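Local coordinates for 2-hydroxyisobutanoyl-CoA mutase large subunit (Aquincola tertiaricarbonis, PDB 4R3U), which supplies the substrate-binding subunit of a cobalamin-dependent mutase that interconverts 2-hydroxyisobutyryl-CoA and (S)-3-hydroxybutyryl-CoA, at residues 123-136 and 173-186. Numbering follows the deposited sequence.
Sequences TGISTDFDMPTLMG and ISVSFTINPSAWIL. With 3KK (S-{(3R,5R,9R)-1-[(2R,3S,4R,5R)-5-(6-amino-9H-purin-9-yl)-4-hydroxy-3-(phosphonooxy)tetrahydrofuran-2-yl]-3,5,9-trihydroxy-8,8-dimethyl-3,5-dioxido-10,14-dioxo-2,4,6-trioxa-11,15-diaza-3lambda~5~,5lambda~5~-diphosphaheptadecan-17-yl} 2-hydroxy-2-methylpropanethioate), chain F.
The Phe129 ring has Ile179 CD1 and Leu186 CD2 over one face, while Phe177 CD1 and the carbonyl oxygen of Thr178 lie at its edge. That edge is turned toward the face of Phe177 in an offset edge-to-face pair, the planes at 71° and the centroids 5.6 Å apart. Phe177 in turn receives Thr127 OG1 at its own edge and also meets the ring of Tyr190. With chi1 at -56°, the Phe129 ring is carried back beside its own backbone N and its edge against the backbone of Thr178; an alanine here would probably take away the edge packed on Phe177 and the ring face under Ile179 CD1 and Leu186 CD2, opening a gap between strand 175-178 and helix 183-196. Phe129 O is hydrogen-bonded to N40 of the cobalamin.

Next to this cluster, strands 125-128 and 175-178 run parallel as neighbours in the TIM barrel. Ile125 N gives Ser174 O a nearly straight bond of 2.9 Å, and Thr178 N gives Thr127 O one of 2.7 Å. Thr127 OG1 also donates to Ser176 O (3.0 Å), so that carbonyl takes a side-chain bond besides a weak one from Thr127 N.

Farther on, Pro181 CG packs against Leu134 O.

Ser126, Asp128, Ser176 and Thr178 share the sheet face that lines the acyl-CoA pocket. A water joins the hydroxyls of Ser126, Ser176 and Thr178. Thr178 OG1 donates to Asp128 OD1 (2.8 Å), meeting it nearly along its C-O axis; Asp128 OD2 is modelled doubtfully close, 2.4 Å, to 3KK O3. Thr178 thus probably fixes the carboxylate's rotation in a residue that binds the substrate, consistent with the inferred importance of Asp128 for stereospecificity.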
loop_
_atom_site.group_PDB
_atom_site.type_symbol
_atom_site.label_atom_id
_atom_site.label_comp_id
_atom_site.label_asym_id
_atom_site.label_seq_id
_atom_site.Cartn_x
_atom_site.Cartn_y
_atom_site.Cartn_z
ATOM N N THR A 123 8.019 0.971 -18.772
ATOM C CA THR A 123 9.023 1.857 -19.362
ATOM C C THR A 123 10.389 1.196 -19.594
ATOM O O THR A 123 11.313 1.825 -20.112
ATOM C CB THR A 123 9.059 3.178 -18.545
ATOM O OG1 THR A 123 9.389 2.888 -17.184
ATOM C CG2 THR A 123 7.704 3.929 -18.584
ATOM N N GLY A 124 10.487 -0.079 -19.242
ATOM C CA GLY A 124 11.675 -0.908 -19.428
ATOM C C GLY A 124 11.301 -2.363 -19.579
ATOM O O GLY A 124 10.336 -2.804 -18.973
ATOM N N ILE A 125 12.047 -3.115 -20.386
ATOM C CA ILE A 125 11.810 -4.543 -20.593
ATOM C C ILE A 125 12.669 -5.401 -19.631
ATOM O O ILE A 125 13.848 -5.124 -19.457
ATOM C CB ILE A 125 12.022 -4.907 -22.090
ATOM C CG1 ILE A 125 10.760 -4.568 -22.907
ATOM C CG2 ILE A 125 12.482 -6.366 -22.317
ATOM C CD1 ILE A 125 11.070 -4.148 -24.311
ATOM N N SER A 126 12.061 -6.425 -19.012
ATOM C CA SER A 126 12.754 -7.397 -18.177
ATOM C C SER A 126 12.414 -8.775 -18.734
ATOM O O SER A 126 11.261 -9.038 -19.066
ATOM C CB SER A 126 12.366 -7.276 -16.701
ATOM O OG SER A 126 12.965 -8.289 -15.901
ATOM N N THR A 127 13.402 -9.639 -18.856
ATOM C CA THR A 127 13.181 -10.968 -19.414
ATOM C C THR A 127 13.715 -12.057 -18.488
ATOM O O THR A 127 14.893 -12.018 -18.093
ATOM C CB THR A 127 13.843 -11.085 -20.805
ATOM O OG1 THR A 127 13.812 -9.823 -21.498
ATOM C CG2 THR A 127 13.250 -12.228 -21.650
ATOM N N ASP A 128 12.839 -13.018 -18.147
ATOM C CA ASP A 128 13.155 -14.235 -17.414
ATOM C C ASP A 128 13.159 -15.408 -18.349
ATOM O O ASP A 128 12.284 -15.541 -19.198
ATOM C CB ASP A 128 12.239 -14.475 -16.212
ATOM C CG ASP A 128 12.831 -13.817 -14.979
ATOM O OD1 ASP A 128 13.521 -12.775 -15.142
ATOM O OD2 ASP A 128 12.532 -14.297 -13.838
ATOM N N PHE A 129 14.158 -16.257 -18.195
ATOM C CA PHE A 129 14.429 -17.404 -19.069
ATOM C C PHE A 129 14.076 -18.730 -18.416
ATOM O O PHE A 129 13.961 -18.811 -17.190
ATOM C CB PHE A 129 15.902 -17.369 -19.521
ATOM C CG PHE A 129 16.258 -16.062 -20.212
ATOM C CD1 PHE A 129 16.073 -15.907 -21.587
ATOM C CD2 PHE A 129 16.718 -14.970 -19.479
ATOM C CE1 PHE A 129 16.333 -14.682 -22.213
ATOM C CE2 PHE A 129 16.955 -13.744 -20.103
ATOM C CZ PHE A 129 16.782 -13.614 -21.472
ATOM N N ASP A 130 13.852 -19.762 -19.240
ATOM C CA ASP A 130 13.554 -21.073 -18.722
ATOM C C ASP A 130 14.834 -21.730 -18.141
ATOM O O ASP A 130 15.946 -21.231 -18.355
ATOM C CB ASP A 130 12.876 -21.937 -19.792
ATOM C CG ASP A 130 13.680 -22.254 -21.026
ATOM O OD1 ASP A 130 14.902 -22.028 -21.014
ATOM O OD2 ASP A 130 13.108 -22.814 -21.966
ATOM N N MET A 131 14.665 -22.853 -17.453
ATOM C CA MET A 131 15.760 -23.592 -16.855
ATOM C C MET A 131 16.800 -24.050 -17.847
ATOM O O MET A 131 17.968 -23.781 -17.582
ATOM C CB MET A 131 15.248 -24.741 -15.975
ATOM C CG MET A 131 14.451 -24.292 -14.767
ATOM S SD MET A 131 15.126 -22.836 -13.919
ATOM C CE MET A 131 16.607 -23.442 -13.194
ATOM N N PRO A 132 16.450 -24.672 -19.010
ATOM C CA PRO A 132 17.511 -25.059 -19.971
ATOM C C PRO A 132 18.448 -23.890 -20.327
ATOM O O PRO A 132 19.671 -24.019 -20.200
ATOM C CB PRO A 132 16.723 -25.575 -21.183
ATOM C CG PRO A 132 15.461 -26.086 -20.595
ATOM C CD PRO A 132 15.122 -25.136 -19.473
ATOM N N THR A 133 17.868 -22.729 -20.675
ATOM C CA THR A 133 18.567 -21.498 -21.044
ATOM C C THR A 133 19.449 -20.974 -19.905
ATOM O O THR A 133 20.599 -20.596 -20.136
ATOM C CB THR A 133 17.538 -20.470 -21.573
ATOM O OG1 THR A 133 16.823 -21.067 -22.653
ATOM C CG2 THR A 133 18.163 -19.157 -22.026
ATOM N N LEU A 134 18.899 -20.962 -18.677
ATOM C CA LEU A 134 19.590 -20.522 -17.456
ATOM C C LEU A 134 20.791 -21.424 -17.137
ATOM O O LEU A 134 21.843 -20.940 -16.698
ATOM C CB LEU A 134 18.612 -20.494 -16.276
ATOM C CG LEU A 134 17.555 -19.355 -16.271
ATOM C CD1 LEU A 134 16.527 -19.569 -15.152
ATOM C CD2 LEU A 134 18.201 -17.968 -16.195
ATOM N N MET A 135 20.624 -22.727 -17.395
ATOM C CA MET A 135 21.592 -23.785 -17.132
ATOM C C MET A 135 22.561 -24.068 -18.295
ATOM O O MET A 135 23.443 -24.905 -18.154
ATOM C CB MET A 135 20.859 -25.061 -16.638
ATOM C CG MET A 135 20.066 -24.864 -15.360
ATOM S SD MET A 135 20.942 -23.975 -14.051
ATOM C CE MET A 135 22.025 -25.256 -13.312
ATOM N N GLY A 136 22.387 -23.368 -19.410
ATOM C CA GLY A 136 23.261 -23.466 -20.577
ATOM C C GLY A 136 22.953 -24.552 -21.583
ATOM O O GLY A 136 23.806 -24.888 -22.409
ATOM N N ILE A 173 14.130 1.904 -26.010
ATOM C CA ILE A 173 13.727 1.283 -24.735
ATOM C C ILE A 173 14.877 0.420 -24.192
ATOM O O ILE A 173 15.557 -0.243 -24.987
ATOM C CB ILE A 173 12.358 0.496 -24.823
ATOM C CG1 ILE A 173 11.780 0.174 -23.413
ATOM C CG2 ILE A 173 12.430 -0.765 -25.708
ATOM C CD1 ILE A 173 10.251 -0.223 -23.353
ATOM N N SER A 174 15.091 0.407 -22.860
ATOM C CA SER A 174 16.121 -0.471 -22.268
ATOM C C SER A 174 15.593 -1.913 -22.130
ATOM O O SER A 174 14.405 -2.124 -21.838
ATOM C CB SER A 174 16.626 0.051 -20.927
ATOM O OG SER A 174 15.596 0.126 -19.959
ATOM N N VAL A 175 16.485 -2.886 -22.384
ATOM C CA VAL A 175 16.210 -4.321 -22.339
ATOM C C VAL A 175 17.121 -5.069 -21.351
ATOM O O VAL A 175 18.323 -5.232 -21.614
ATOM C CB VAL A 175 16.232 -4.973 -23.759
ATOM C CG1 VAL A 175 15.977 -6.485 -23.692
ATOM C CG2 VAL A 175 15.237 -4.290 -24.708
ATOM N N SER A 176 16.501 -5.592 -20.275
ATOM C CA SER A 176 17.109 -6.400 -19.223
ATOM C C SER A 176 16.906 -7.914 -19.484
ATOM O O SER A 176 15.809 -8.355 -19.854
ATOM C CB SER A 176 16.526 -6.029 -17.853
ATOM O OG SER A 176 17.194 -6.730 -16.815
ATOM N N PHE A 177 17.967 -8.696 -19.257
ATOM C CA PHE A 177 17.994 -10.159 -19.385
ATOM C C PHE A 177 18.394 -10.776 -18.040
ATOM O O PHE A 177 19.492 -10.505 -17.532
ATOM C CB PHE A 177 18.988 -10.595 -20.473
ATOM C CG PHE A 177 18.617 -10.330 -21.916
ATOM C CD1 PHE A 177 17.280 -10.305 -22.320
ATOM C CD2 PHE A 177 19.607 -10.155 -22.883
ATOM C CE1 PHE A 177 16.946 -10.103 -23.659
ATOM C CE2 PHE A 177 19.275 -9.959 -24.230
ATOM C CZ PHE A 177 17.954 -9.955 -24.613
ATOM N N THR A 178 17.487 -11.560 -17.425
ATOM C CA THR A 178 17.789 -12.243 -16.155
ATOM C C THR A 178 18.525 -13.548 -16.511
ATOM O O THR A 178 17.967 -14.647 -16.415
ATOM C CB THR A 178 16.540 -12.490 -15.369
ATOM O OG1 THR A 178 15.864 -11.257 -15.230
ATOM C CG2 THR A 178 16.813 -13.113 -14.024
ATOM N N ILE A 179 19.764 -13.390 -16.959
ATOM C CA ILE A 179 20.591 -14.470 -17.435
ATOM C C ILE A 179 21.902 -14.468 -16.630
ATOM O O ILE A 179 22.392 -13.407 -16.261
ATOM C CB ILE A 179 20.751 -14.372 -18.992
ATOM C CG1 ILE A 179 21.329 -15.679 -19.622
ATOM C CG2 ILE A 179 21.515 -13.111 -19.422
ATOM C CD1 ILE A 179 20.319 -16.783 -19.852
ATOM N N ASN A 180 22.394 -15.653 -16.273
ATOM C CA ASN A 180 23.556 -15.750 -15.404
ATOM C C ASN A 180 24.789 -16.528 -15.934
ATOM O O ASN A 180 25.612 -15.883 -16.584
ATOM C CB ASN A 180 23.143 -16.082 -13.961
ATOM C CG ASN A 180 22.245 -15.026 -13.376
ATOM O OD1 ASN A 180 22.702 -13.969 -12.977
ATOM N ND2 ASN A 180 20.934 -15.269 -13.349
ATOM N N PRO A 181 24.981 -17.865 -15.719
ATOM C CA PRO A 181 26.200 -18.503 -16.255
ATOM C C PRO A 181 26.358 -18.427 -17.782
ATOM O O PRO A 181 27.486 -18.499 -18.290
ATOM C CB PRO A 181 26.104 -19.944 -15.735
ATOM C CG PRO A 181 24.686 -20.155 -15.403
ATOM C CD PRO A 181 24.156 -18.839 -14.970
ATOM N N SER A 182 25.243 -18.288 -18.511
ATOM C CA SER A 182 25.242 -18.195 -19.976
ATOM C C SER A 182 24.919 -16.750 -20.431
ATOM O O SER A 182 24.524 -16.528 -21.585
ATOM C CB SER A 182 24.262 -19.196 -20.574
ATOM O OG SER A 182 22.962 -18.993 -20.044
ATOM N N ALA A 183 25.138 -15.765 -19.522
ATOM C CA ALA A 183 24.921 -14.347 -19.787
ATOM C C ALA A 183 25.727 -13.825 -20.965
ATOM O O ALA A 183 25.208 -12.991 -21.724
ATOM C CB ALA A 183 25.234 -13.523 -18.550
ATOM N N TRP A 184 26.999 -14.293 -21.117
ATOM C CA TRP A 184 27.873 -13.814 -22.185
ATOM C C TRP A 184 27.348 -14.146 -23.575
ATOM O O TRP A 184 27.475 -13.326 -24.490
ATOM C CB TRP A 184 29.339 -14.211 -21.946
ATOM C CG TRP A 184 29.857 -15.426 -22.678
ATOM C CD1 TRP A 184 30.635 -15.433 -23.800
ATOM C CD2 TRP A 184 29.708 -16.798 -22.282
ATOM N NE1 TRP A 184 30.982 -16.725 -24.131
ATOM C CE2 TRP A 184 30.420 -17.585 -23.220
ATOM C CE3 TRP A 184 29.022 -17.447 -21.238
ATOM C CZ2 TRP A 184 30.485 -18.991 -23.127
ATOM C CZ3 TRP A 184 29.057 -18.837 -21.169
ATOM C CH2 TRP A 184 29.797 -19.592 -22.088
ATOM N N ILE A 185 26.715 -15.329 -23.708
ATOM C CA ILE A 185 26.103 -15.832 -24.948
ATOM C C ILE A 185 24.911 -14.924 -25.313
ATOM O O ILE A 185 24.800 -14.484 -26.449
ATOM C CB ILE A 185 25.733 -17.345 -24.797
ATOM C CG1 ILE A 185 27.005 -18.204 -24.773
ATOM C CG2 ILE A 185 24.743 -17.811 -25.887
ATOM C CD1 ILE A 185 26.819 -19.498 -24.238
ATOM N N LEU A 186 24.066 -14.603 -24.333
ATOM C CA LEU A 186 22.931 -13.706 -24.553
ATOM C C LEU A 186 23.337 -12.279 -24.862
ATOM O O LEU A 186 22.706 -11.652 -25.712
ATOM C CB LEU A 186 21.897 -13.811 -23.436
ATOM C CG LEU A 186 20.781 -14.753 -23.792
ATOM C CD1 LEU A 186 21.202 -16.180 -23.676
ATOM C CD2 LEU A 186 19.639 -14.538 -22.937
HETATM C C4 3KK F . 14.937 -14.722 -11.066
HETATM C C3 3KK F . 14.263 -13.370 -10.858
HETATM C C2 3KK F . 13.758 -13.246 -9.422
HETATM O O3 3KK F . 13.158 -13.306 -11.744
HETATM C C1 3KK F . 15.201 -12.195 -11.163
HETATM O O1 3KK F . 16.386 -12.188 -10.822
HETATM S S1P 3KK F . 14.409 -10.884 -12.034
HETATM C C2P 3KK F . 15.747 -9.685 -12.290
HETATM C C3P 3KK F . 15.315 -8.625 -13.271
HETATM N N4P 3KK F . 16.383 -7.639 -13.367
HETATM C C5P 3KK F . 16.160 -6.382 -13.762
HETATM O O5P 3KK F . 15.055 -5.939 -14.094
HETATM C C6P 3KK F . 17.428 -5.523 -13.766
HETATM C C7P 3KK F . 17.186 -4.136 -14.343
HETATM N N8P 3KK F . 18.403 -3.323 -14.233
HETATM C C9P 3KK F . 18.499 -2.133 -14.846
HETATM O O9P 3KK F . 17.597 -1.674 -15.548
HETATM C CAP 3KK F . 19.870 -1.406 -14.717
HETATM O OAP 3KK F . 20.978 -2.330 -14.740
HETATM C CBP 3KK F . 19.973 -0.300 -13.612
HETATM C CDP 3KK F . 21.290 0.474 -13.770
HETATM C CEP 3KK F . 19.949 -0.904 -12.204
HETATM C CCP 3KK F . 18.835 0.735 -13.748
HETATM O O6A 3KK F . 18.813 1.219 -15.103
HETATM P P2A 3KK F . 17.594 1.970 -15.775
HETATM O O4A 3KK F . 16.336 1.295 -15.422
HETATM O O5A 3KK F . 17.926 2.151 -17.209
HETATM O O3A 3KK F . 17.638 3.380 -14.972
HETATM P P1A 3KK F . 18.801 4.538 -15.046
HETATM O O1A 3KK F . 20.081 4.029 -15.605
HETATM O O2A 3KK F . 18.828 5.204 -13.733
HETATM O O5B 3KK F . 18.034 5.519 -16.096
HETATM C C5B 3KK F . 18.202 5.446 -17.529
HETATM C C4B 3KK F . 18.800 6.763 -18.058
HETATM O O4B 3KK F . 18.117 7.931 -17.510
HETATM C C3B 3KK F . 20.269 6.895 -17.670
HETATM O O3B 3KK F . 20.969 7.523 -18.771
HETATM P P3B 3KK F . 22.046 6.752 -19.695
HETATM O O8A 3KK F . 23.076 6.345 -18.713
HETATM O O7A 3KK F . 21.249 5.663 -20.297
HETATM O O9A 3KK F . 22.451 7.819 -20.642
HETATM C C2B 3KK F . 20.233 7.810 -16.459
HETATM O O2B 3KK F . 21.461 8.529 -16.292
HETATM C C1B 3KK F . 19.080 8.734 -16.794
HETATM N N9A 3KK F . 18.425 9.295 -15.575
HETATM C C8A 3KK F . 17.761 8.657 -14.613
HETATM N N7A 3KK F . 17.356 9.556 -13.721
HETATM C C5A 3KK F . 17.747 10.766 -14.135
HETATM C C4A 3KK F . 18.409 10.599 -15.298
HETATM N N3A 3KK F . 18.932 11.656 -15.973
HETATM C C2A 3KK F . 18.777 12.969 -15.473
HETATM N N1A 3KK F . 18.068 13.096 -14.247
HETATM C C6A 3KK F . 17.593 12.002 -13.614
HETATM N N6A 3KK F . 16.931 12.108 -12.461
HETATM O O HOH W 1 15.461 -9.016 -16.682
HETATM O O HOH W 2 15.622 -15.881 -16.019
HETATM O O HOH W 3 22.290 -18.383 -17.686
#